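Local coordinates for thiamine pyrophosphokinase (Saccharomyces cerevisiae, PDB 1IG0), which transfers a pyrophosphate group from ATP to thiamine, yielding thiamine diphosphate and AMP, as the only yeast enzyme able to make this cofactor, at residues 25-28 with 29-32; 52-55 with 56-60; 99-102 with 103-107; 171-175 with 176-180. All blocks are in the same frame, centred on the assembly; numbering follows the deposited sequence.

Contact 1: 25-28 with 29-32; sequences MNLK and ELIH
Asn26 and Glu29 bond to each other twice as the chain leaves strand 23-26 and enters a short turn. The backbone N of Asn26 donates to Glu29 OE1 at 3.2 Å, in a fairly straight bond (163°) that meets the oxygen from above the carboxylate plane. In return, Glu29 N donates to Asn26 O. The side-chain amide of Asn26 turns onward instead: with CG anti to the backbone N (chi1 -168°), its OD1 accepts from Lys28 N at 3.1 Å, in the carbonyl plane and on a lone pair. Further backbone bonds carry the turn on. Leu30 N reaches Leu27 O, and Lys28 O takes two donors, Ile31 N at 3.0 Å and His32 N at 2.8 Å.

Carbon contacts follow the same path. The extended Glu29 chain passes alongside Asn26, its CG 3.5 Å from Asn26 CB, and an alanine here would probably leave Asn26 N without its carboxylate partner and bare one flank of Asn26 CB. The side chains of Leu27 and Leu30 run alongside each other in one direction, with Leu27 CD2 4.0 Å from Leu30 CD1; both also touch Phe228 of strand 225-230. Asn26 OD1 bonded to the N two residues on is an Asx turn, which here opens the link from the edge strand of the five-stranded sheet to the segment before strand 38-43.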
loop_
_atom_site.group_PDB
_atom_site.type_symbol
_atom_site.label_atom_id
_atom_site.label_comp_id
_atom_site.label_asym_id
_atom_site.label_seq_id
_atom_site.Cartn_x
_atom_site.Cartn_y
_atom_site.Cartn_z
ATOM N N MET B 25 17.098 5.331 17.319
ATOM C CA MET B 25 15.718 5.749 17.513
ATOM C C MET B 25 14.913 4.716 18.289
ATOM O O MET B 25 15.137 3.515 18.153
ATOM C CB MET B 25 15.035 6.013 16.171
ATOM C CG MET B 25 14.981 4.797 15.275
ATOM S SD MET B 25 13.327 4.425 14.676
ATOM C CE MET B 25 12.762 3.275 15.928
ATOM N N ASN B 26 13.979 5.188 19.110
ATOM C CA ASN B 26 13.133 4.298 19.896
ATOM C C ASN B 26 11.755 4.302 19.242
ATOM O O ASN B 26 11.239 5.360 18.887
ATOM C CB ASN B 26 13.037 4.790 21.343
ATOM C CG ASN B 26 12.423 3.759 22.273
ATOM O OD1 ASN B 26 11.275 3.350 22.096
ATOM N ND2 ASN B 26 13.188 3.333 23.272
ATOM N N LEU B 27 11.165 3.121 19.080
ATOM C CA LEU B 27 9.855 3.003 18.448
ATOM C C LEU B 27 8.772 3.868 19.083
ATOM O O LEU B 27 7.924 4.418 18.383
ATOM C CB LEU B 27 9.404 1.539 18.443
ATOM C CG LEU B 27 10.160 0.614 17.485
ATOM C CD1 LEU B 27 9.658 -0.810 17.645
ATOM C CD2 LEU B 27 9.962 1.094 16.053
ATOM N N LYS B 28 8.801 3.993 20.406
ATOM C CA LYS B 28 7.805 4.795 21.110
ATOM C C LYS B 28 7.846 6.268 20.723
ATOM O O LYS B 28 6.818 6.947 20.723
ATOM C CB LYS B 28 7.996 4.669 22.622
ATOM C CG LYS B 28 7.528 3.346 23.193
ATOM C CD LYS B 28 7.846 3.243 24.672
ATOM C CE LYS B 28 7.332 1.939 25.252
ATOM N NZ LYS B 28 7.859 1.705 26.621
ATOM N N GLU B 29 9.035 6.757 20.386
ATOM C CA GLU B 29 9.210 8.156 20.021
ATOM C C GLU B 29 8.491 8.520 18.726
ATOM O O GLU B 29 8.275 9.698 18.439
ATOM C CB GLU B 29 10.702 8.475 19.912
ATOM C CG GLU B 29 11.504 7.967 21.102
ATOM C CD GLU B 29 12.951 8.409 21.078
ATOM O OE1 GLU B 29 13.609 8.249 20.028
ATOM O OE2 GLU B 29 13.431 8.908 22.118
ATOM N N LEU B 30 8.119 7.509 17.947
ATOM C CA LEU B 30 7.406 7.740 16.695
ATOM C C LEU B 30 5.992 8.213 17.011
ATOM O O LEU B 30 5.373 8.928 16.224
ATOM C CB LEU B 30 7.332 6.450 15.868
ATOM C CG LEU B 30 8.635 5.872 15.307
ATOM C CD1 LEU B 30 8.369 4.493 14.726
ATOM C CD2 LEU B 30 9.205 6.800 14.246
ATOM N N ILE B 31 5.495 7.806 18.175
ATOM C CA ILE B 31 4.150 8.158 18.615
ATOM C C ILE B 31 4.161 9.220 19.711
ATOM O O ILE B 31 3.304 10.102 19.738
ATOM C CB ILE B 31 3.411 6.916 19.154
ATOM C CG1 ILE B 31 3.358 5.837 18.070
ATOM C CG2 ILE B 31 2.004 7.292 19.600
ATOM C CD1 ILE B 31 2.838 4.498 18.561
ATOM N N HIS B 32 5.131 9.124 20.613
ATOM C CA HIS B 32 5.250 10.071 21.718
ATOM C C HIS B 32 6.419 11.024 21.468
ATOM O O HIS B 32 7.571 10.707 21.765
ATOM C CB HIS B 32 5.442 9.299 23.032
ATOM C CG HIS B 32 5.431 10.156 24.260
ATOM N ND1 HIS B 32 5.108 9.659 25.506
ATOM C CD2 HIS B 32 5.723 11.466 24.445
ATOM C CE1 HIS B 32 5.200 10.625 26.403
ATOM N NE2 HIS B 32 5.572 11.731 25.784
#

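Contact 2: 52-55 with 56-60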
loop_
_atom_site.group_PDB
_atom_site.type_symbol
_atom_site.label_atom_id
_atom_site.label_comp_id
_atom_site.label_asym_id
_atom_site.label_seq_id
_atom_site.Cartn_x
_atom_site.Cartn_y
_atom_site.Cartn_z
ATOM N N ARG B 52 -10.629 4.698 20.357
ATOM C CA ARG B 52 -10.799 5.984 21.023
ATOM C C ARG B 52 -9.786 6.301 22.115
ATOM O O ARG B 52 -9.193 7.379 22.118
ATOM C CB ARG B 52 -12.215 6.099 21.588
ATOM C CG ARG B 52 -13.233 6.466 20.536
ATOM C CD ARG B 52 -14.623 6.616 21.104
ATOM N NE ARG B 52 -15.467 7.322 20.149
ATOM C CZ ARG B 52 -15.334 8.612 19.868
ATOM N NH1 ARG B 52 -14.395 9.326 20.477
ATOM N NH2 ARG B 52 -16.133 9.188 18.982
ATOM N N PRO B 53 -9.584 5.378 23.066
ATOM C CA PRO B 53 -8.619 5.638 24.137
ATOM C C PRO B 53 -7.254 6.037 23.573
ATOM O O PRO B 53 -6.593 6.940 24.088
ATOM C CB PRO B 53 -8.571 4.309 24.881
ATOM C CG PRO B 53 -9.964 3.788 24.708
ATOM C CD PRO B 53 -10.217 4.059 23.246
ATOM N N LEU B 54 -6.842 5.354 22.511
ATOM C CA LEU B 54 -5.562 5.635 21.872
ATOM C C LEU B 54 -5.601 7.002 21.194
ATOM O O LEU B 54 -4.658 7.786 21.304
ATOM C CB LEU B 54 -5.238 4.555 20.837
ATOM C CG LEU B 54 -3.871 4.680 20.158
ATOM C CD1 LEU B 54 -2.771 4.604 21.207
ATOM C CD2 LEU B 54 -3.705 3.575 19.129
ATOM N N PHE B 55 -6.696 7.280 20.492
ATOM C CA PHE B 55 -6.861 8.552 19.799
ATOM C C PHE B 55 -6.696 9.714 20.774
ATOM O O PHE B 55 -5.952 10.658 20.512
ATOM C CB PHE B 55 -8.246 8.625 19.152
ATOM C CG PHE B 55 -8.496 9.905 18.404
ATOM C CD1 PHE B 55 -7.962 10.101 17.135
ATOM C CD2 PHE B 55 -9.248 10.923 18.979
ATOM C CE1 PHE B 55 -8.172 11.296 16.448
ATOM C CE2 PHE B 55 -9.464 12.121 18.301
ATOM C CZ PHE B 55 -8.925 12.307 17.032
ATOM N N TYR B 56 -7.400 9.635 21.900
ATOM C CA TYR B 56 -7.346 10.670 22.926
ATOM C C TYR B 56 -5.911 10.923 23.371
ATOM O O TYR B 56 -5.496 12.068 23.556
ATOM C CB TYR B 56 -8.170 10.246 24.146
ATOM C CG TYR B 56 -9.621 9.926 23.860
ATOM C CD1 TYR B 56 -10.326 9.040 24.675
ATOM C CD2 TYR B 56 -10.295 10.514 22.790
ATOM C CE1 TYR B 56 -11.666 8.742 24.430
ATOM C CE2 TYR B 56 -11.637 10.226 22.538
ATOM C CZ TYR B 56 -12.314 9.339 23.362
ATOM O OH TYR B 56 -13.635 9.041 23.119
ATOM N N LYS B 57 -5.161 9.840 23.548
ATOM C CA LYS B 57 -3.775 9.922 23.991
ATOM C C LYS B 57 -2.851 10.542 22.949
ATOM O O LYS B 57 -2.064 11.437 23.259
ATOM C CB LYS B 57 -3.262 8.529 24.364
ATOM C CG LYS B 57 -1.863 8.525 24.953
ATOM C CD LYS B 57 -1.794 9.414 26.185
ATOM C CE LYS B 57 -0.412 9.393 26.812
ATOM N NZ LYS B 57 -0.342 10.275 28.010
ATOM N N ILE B 58 -2.940 10.057 21.716
ATOM C CA ILE B 58 -2.111 10.572 20.635
ATOM C C ILE B 58 -2.424 12.043 20.380
ATOM O O ILE B 58 -1.543 12.826 20.029
ATOM C CB ILE B 58 -2.330 9.758 19.343
ATOM C CG1 ILE B 58 -1.730 8.360 19.516
ATOM C CG2 ILE B 58 -1.710 10.479 18.156
ATOM C CD1 ILE B 58 -1.998 7.427 18.362
ATOM N N TRP B 59 -3.686 12.413 20.560
ATOM C CA TRP B 59 -4.095 13.797 20.363
ATOM C C TRP B 59 -3.441 14.665 21.436
ATOM O O TRP B 59 -2.902 15.732 21.147
ATOM C CB TRP B 59 -5.622 13.910 20.443
ATOM C CG TRP B 59 -6.148 15.295 20.193
ATOM C CD1 TRP B 59 -6.112 16.356 21.051
ATOM C CD2 TRP B 59 -6.786 15.766 18.999
ATOM N NE1 TRP B 59 -6.689 17.460 20.466
ATOM C CE2 TRP B 59 -7.109 17.127 19.205
ATOM C CE3 TRP B 59 -7.111 15.173 17.770
ATOM C CZ2 TRP B 59 -7.751 17.902 18.232
ATOM C CZ3 TRP B 59 -7.750 15.946 16.800
ATOM C CH2 TRP B 59 -8.058 17.298 17.038
ATOM N N LYS B 60 -3.481 14.192 22.677
ATOM C CA LYS B 60 -2.894 14.922 23.792
ATOM C C LYS B 60 -1.371 14.995 23.677
ATOM O O LYS B 60 -0.752 15.956 24.137
ATOM C CB LYS B 60 -3.282 14.253 25.115
ATOM C CG LYS B 60 -2.879 15.038 26.355
ATOM C CD LYS B 60 -3.382 14.366 27.628
ATOM C CE LYS B 60 -3.101 15.219 28.860
ATOM N NZ LYS B 60 -1.644 15.474 29.043
#
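Arg52 and Tyr56, one helical turn apart, are joined through both backbone and side chain. Tyr56 N donates to Arg52 O at 2.9 Å in an almost straight bond, while Arg52 NH1 donates to Tyr56 OH at 2.8 Å. This second bond is bent, at 133°, and the hydroxyl lies tilted from the guanidinium plane. With Tyr56 CG beside its own backbone N (chi1 -57°), the ring runs back along the helix over Arg52, and Arg52 O sits 3.1 Å above one face, offset toward the rim. The aliphatic part of Arg52 lines the same hydroxyl, its CD 3.3 Å from Tyr56 OH. Beyond the pair, Arg52 makes a cation-pi contact with Tyr78.

Ile58 N to Leu54 O and Trp59 N to Phe55 O continue the i to i+4 pattern of helix 52-61, the helix of the beta-alpha-beta unit between parallel strands 38-43 and 64-68.

Packing takes over on the buried side. Phe55 and Trp59 project side by side in the same direction, Phe55 CZ 3.5 Å from Trp59 CE3, with the ring planes oblique at 46°. Tyr56 CD2 lies at the edge of the Phe55 ring, 4.0 Å from Phe55 CD2. Leu54 CG meets Ile58 CD1 at 3.8 Å; from there Ile58 and Trp59 bear on Leu41 of strand 38-43, and Leu54 packs against Val312 and Leu315 of helix 312-315.

Contact 3: 99-102 with 103-107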
loop_
_atom_site.group_PDB
_atom_site.type_symbol
_atom_site.label_atom_id
_atom_site.label_comp_id
_atom_site.label_asym_id
_atom_site.label_seq_id
_atom_site.Cartn_x
_atom_site.Cartn_y
_atom_site.Cartn_z
ATOM N N ASP B 99 -13.887 21.230 -1.658
ATOM C CA ASP B 99 -15.119 20.830 -2.333
ATOM C C ASP B 99 -15.776 19.607 -1.692
ATOM O O ASP B 99 -17.002 19.520 -1.624
ATOM C CB ASP B 99 -14.866 20.558 -3.819
ATOM C CG ASP B 99 -14.605 21.827 -4.607
ATOM O OD1 ASP B 99 -15.327 22.823 -4.387
ATOM O OD2 ASP B 99 -13.688 21.827 -5.454
ATOM N N SER B 100 -14.959 18.671 -1.220
ATOM C CA SER B 100 -15.472 17.456 -0.591
ATOM C C SER B 100 -15.963 17.729 0.826
ATOM O O SER B 100 -16.581 16.869 1.455
ATOM C CB SER B 100 -14.383 16.383 -0.545
ATOM O OG SER B 100 -13.349 16.752 0.348
ATOM N N LEU B 101 -15.685 18.928 1.323
ATOM C CA LEU B 101 -16.087 19.311 2.669
ATOM C C LEU B 101 -17.603 19.447 2.797
ATOM O O LEU B 101 -18.236 20.209 2.066
ATOM C CB LEU B 101 -15.413 20.631 3.054
ATOM C CG LEU B 101 -15.528 21.091 4.509
ATOM C CD1 LEU B 101 -14.932 20.038 5.428
ATOM C CD2 LEU B 101 -14.802 22.415 4.680
ATOM N N SER B 102 -18.177 18.693 3.729
ATOM C CA SER B 102 -19.614 18.734 3.976
ATOM C C SER B 102 -20.027 20.144 4.375
ATOM O O SER B 102 -19.357 20.784 5.187
ATOM C CB SER B 102 -19.978 17.756 5.095
ATOM O OG SER B 102 -21.285 17.999 5.586
ATOM N N GLU B 103 -21.125 20.632 3.806
ATOM C CA GLU B 103 -21.600 21.969 4.134
ATOM C C GLU B 103 -21.831 22.051 5.638
ATOM O O GLU B 103 -21.515 23.055 6.275
ATOM C CB GLU B 103 -22.899 22.277 3.382
ATOM C CG GLU B 103 -23.422 23.689 3.611
ATOM C CD GLU B 103 -24.632 24.018 2.753
ATOM O OE1 GLU B 103 -25.211 23.088 2.153
ATOM O OE2 GLU B 103 -25.010 25.207 2.688
ATOM N N LYS B 104 -22.377 20.979 6.199
ATOM C CA LYS B 104 -22.644 20.900 7.630
ATOM C C LYS B 104 -21.336 20.913 8.421
ATOM O O LYS B 104 -21.214 21.606 9.433
ATOM C CB LYS B 104 -23.430 19.622 7.933
ATOM C CG LYS B 104 -23.541 19.268 9.408
ATOM C CD LYS B 104 -24.518 18.115 9.634
ATOM C CE LYS B 104 -24.189 16.904 8.764
ATOM N NZ LYS B 104 -22.833 16.353 9.041
ATOM N N VAL B 105 -20.358 20.144 7.953
ATOM C CA VAL B 105 -19.060 20.073 8.614
ATOM C C VAL B 105 -18.319 21.406 8.527
ATOM O O VAL B 105 -17.710 21.848 9.501
ATOM C CB VAL B 105 -18.181 18.962 7.996
ATOM C CG1 VAL B 105 -16.790 18.981 8.620
ATOM C CG2 VAL B 105 -18.837 17.607 8.217
ATOM N N TYR B 106 -18.373 22.044 7.361
ATOM C CA TYR B 106 -17.707 23.329 7.167
ATOM C C TYR B 106 -18.235 24.362 8.157
ATOM O O TYR B 106 -17.461 25.034 8.841
ATOM C CB TYR B 106 -17.927 23.836 5.740
ATOM C CG TYR B 106 -17.421 25.246 5.514
ATOM C CD1 TYR B 106 -16.057 25.533 5.544
ATOM C CD2 TYR B 106 -18.310 26.297 5.296
ATOM C CE1 TYR B 106 -15.590 26.836 5.361
ATOM C CE2 TYR B 106 -17.854 27.602 5.114
ATOM C CZ TYR B 106 -16.493 27.864 5.147
ATOM O OH TYR B 106 -16.042 29.152 4.973
ATOM N N LYS B 107 -19.557 24.485 8.229
ATOM C CA LYS B 107 -20.181 25.442 9.134
ATOM C C LYS B 107 -19.809 25.198 10.592
ATOM O O LYS B 107 -19.546 26.142 11.335
ATOM C CB LYS B 107 -21.707 25.406 8.996
ATOM C CG LYS B 107 -22.259 26.034 7.723
ATOM C CD LYS B 107 -23.714 26.448 7.926
ATOM C CE LYS B 107 -24.286 27.183 6.720
ATOM N NZ LYS B 107 -24.565 26.271 5.576
HETATM O O HOH W 1 -23.669 18.780 4.516
#
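Across the start of helix 103-111 the backbone closes its first turn with a short bond, Tyr106 N to Ser102 O at 2.7 Å, nearly straight at 165°. Ser102 is the N-cap. Its OG, turned anti to the backbone N (chi1 166°), reaches forward to the first-turn amides and accepts from Val105 N at 3.3 Å, a weak but well-aligned capping bond. A water extends the cap: it lies 2.7 Å from Ser102 OG and accepts from Lys104 N, so that a second amide of the first turn is served. The cap is packed closely on its carbon side too, where Ser102 CB stands only 3.3 Å from Val105 CG2, closer than two carbons normally pack.

Leu101, just ahead of the cap, folds its two methyl branches onto the first turn. Leu101 CD1 meets Val105 CG1 at 3.8 Å, whereas Leu101 CD2 comes obliquely to within 3.5 Å of Tyr106 CD1, the two side chains crossing at about a right angle. Replacing Leu101 with a serine would probably open a gap beside Val105 and leave the Tyr106 ring less firmly placed. Val105 and Leu101 also touch helix 71-78, whose Asn73 receives a hydrogen bond from Ser102 N.

On the outer side, Lys107 NZ forms a salt bridge with Glu103 OE2 at 3.1 Å, one turn apart along the helix. Serine and water thus take up amides at the helix start, the apolar residues seat the turn against its neighbour, and the negative charge of Glu103 near the N-terminus is probably favourable to the helix dipole.

Contact 4: 171-175 with 176-180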
loop_
_atom_site.group_PDB
_atom_site.type_symbol
_atom_site.label_atom_id
_atom_site.label_comp_id
_atom_site.label_asym_id
_atom_site.label_seq_id
_atom_site.Cartn_x
_atom_site.Cartn_y
_atom_site.Cartn_z
ATOM N N THR B 171 9.194 30.592 -0.285
ATOM C CA THR B 171 9.880 31.818 0.105
ATOM C C THR B 171 10.558 31.640 1.457
ATOM O O THR B 171 11.722 32.003 1.625
ATOM C CB THR B 171 8.902 33.007 0.182
ATOM O OG1 THR B 171 8.345 33.247 -1.117
ATOM C CG2 THR B 171 9.622 34.265 0.666
ATOM N N MET B 172 9.830 31.079 2.416
ATOM C CA MET B 172 10.375 30.847 3.749
ATOM C C MET B 172 11.594 29.934 3.693
ATOM O O MET B 172 12.639 30.232 4.276
ATOM C CB MET B 172 9.319 30.207 4.655
ATOM C CG MET B 172 9.880 29.665 5.969
ATOM S SD MET B 172 8.702 28.646 6.881
ATOM C CE MET B 172 8.731 27.151 5.877
ATOM N N THR B 173 11.447 28.814 2.992
ATOM C CA THR B 173 12.515 27.833 2.859
ATOM C C THR B 173 13.822 28.439 2.357
ATOM O O THR B 173 14.900 27.941 2.672
ATOM C CB THR B 173 12.091 26.690 1.911
ATOM O OG1 THR B 173 10.940 26.028 2.450
ATOM C CG2 THR B 173 13.219 25.678 1.747
ATOM N N GLU B 174 13.726 29.515 1.584
ATOM C CA GLU B 174 14.914 30.176 1.047
ATOM C C GLU B 174 15.788 30.837 2.114
ATOM O O GLU B 174 17.004 30.938 1.951
ATOM C CB GLU B 174 14.508 31.219 0.003
ATOM C CG GLU B 174 14.120 30.630 -1.345
ATOM C CD GLU B 174 13.611 31.676 -2.318
ATOM O OE1 GLU B 174 13.473 31.358 -3.518
ATOM O OE2 GLU B 174 13.342 32.815 -1.880
ATOM N N SER B 175 15.169 31.287 3.202
ATOM C CA SER B 175 15.907 31.942 4.279
ATOM C C SER B 175 15.973 31.073 5.524
ATOM O O SER B 175 16.420 31.519 6.580
ATOM C CB SER B 175 15.253 33.282 4.630
ATOM O OG SER B 175 15.320 34.189 3.543
ATOM N N LEU B 176 15.536 29.829 5.394
ATOM C CA LEU B 176 15.531 28.900 6.513
ATOM C C LEU B 176 16.872 28.178 6.658
ATOM O O LEU B 176 17.429 27.673 5.683
ATOM C CB LEU B 176 14.405 27.879 6.317
ATOM C CG LEU B 176 13.708 27.291 7.546
ATOM C CD1 LEU B 176 13.139 28.412 8.404
ATOM C CD2 LEU B 176 12.597 26.357 7.092
ATOM N N VAL B 177 17.394 28.155 7.882
ATOM C CA VAL B 177 18.650 27.470 8.168
ATOM C C VAL B 177 18.258 26.098 8.712
ATOM O O VAL B 177 18.097 25.917 9.917
ATOM C CB VAL B 177 19.479 28.228 9.230
ATOM C CG1 VAL B 177 20.795 27.502 9.483
ATOM C CG2 VAL B 177 19.740 29.650 8.764
ATOM N N PHE B 178 18.093 25.142 7.804
ATOM C CA PHE B 178 17.685 23.783 8.150
ATOM C C PHE B 178 18.370 23.149 9.360
ATOM O O PHE B 178 17.708 22.525 10.193
ATOM C CB PHE B 178 17.849 22.873 6.931
ATOM C CG PHE B 178 16.747 23.016 5.916
ATOM C CD1 PHE B 178 16.384 24.270 5.432
ATOM C CD2 PHE B 178 16.068 21.895 5.445
ATOM C CE1 PHE B 178 15.359 24.406 4.496
ATOM C CE2 PHE B 178 15.042 22.020 4.509
ATOM C CZ PHE B 178 14.686 23.276 4.034
ATOM N N SER B 179 19.685 23.305 9.463
ATOM C CA SER B 179 20.421 22.722 10.582
ATOM C C SER B 179 19.980 23.279 11.932
ATOM O O SER B 179 20.274 22.693 12.972
ATOM C CB SER B 179 21.924 22.952 10.407
ATOM O OG SER B 179 22.235 24.333 10.421
ATOM N N LYS B 180 19.269 24.403 11.916
ATOM C CA LYS B 180 18.809 25.028 13.152
ATOM C C LYS B 180 17.292 25.010 13.324
ATOM O O LYS B 180 16.755 25.631 14.244
ATOM C CB LYS B 180 19.311 26.470 13.220
ATOM C CG LYS B 180 20.827 26.588 13.230
ATOM C CD LYS B 180 21.432 25.890 14.440
ATOM C CE LYS B 180 22.950 25.971 14.420
ATOM N NZ LYS B 180 23.552 25.315 15.610
#
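Met172 with Leu176 and Thr173 with Phe178 make a local surface contact where helix 164-175 gives way to the loop leading to strand 184-189. The polar link between the two segments is slight: Leu176 N donates to Thr173 O at 3.4 Å, a weak bond, although its angle of 155° is reasonable. One residue earlier, Ser175 N bonds to Met172 O at 2.9 Å. The chain then straightens through Leu176 and Val177 and winds into a brief 3-10 segment at 178-180, where Lys180 N bonds to Val177 O at 2.8 Å.

Side chains bridge this change of direction at two points. Phe178 swings back toward the helix, its CG anti to the carbonyl carbon (chi1 -78°), and receives Thr173 CG2 at the edge of its ring, close to the ring plane; the methyl lies 3.6 Å from Phe178 CZ and 3.7 Å from Phe178 CE1. Thr173 has its two branches divided between tasks, for CG2 stands anti to the backbone N and meets the ring, while OG1 turns back along the helix to bond to Tyr169 O. The second point is looser. The Met172 chain bends at its thioether, and the terminal CE comes 4.1 Å from Leu176 CD2, the two side chains crossing at a slant.

Both apolar pairs continue into neighbouring elements. Met172 packs on Ser135 and Leu136 of helix 126-139, and both Met172 and Leu176 touch Asn139 at that helix's end. Phe178 meets Tyr215 edge-to-face, just ahead of strand 216-221, so the loop is held between a neighbouring helix and the approach to a strand of the large sheet.

Contacts 1 and 2 are the more buried, contacts 3 and 4 the surface ones. The first two touch through Ile31 CG2 and Ile58 CG1, 3.9 Å apart, and the C-terminal Leu319 packs on Ile31 and Leu54; contacts 3 and 4 stand apart, their centres about 35 Å from each other. Contact 2 lies wholly within one helix and is rich in aromatic rings, whereas the others mark transitions: strand to turn in contact 1, loop to helix in contact 3, helix to loop in contact 4. Side-chain oxygens take backbone amides in contacts 1 and 3, while contact 4 relies mainly on apolar pairs.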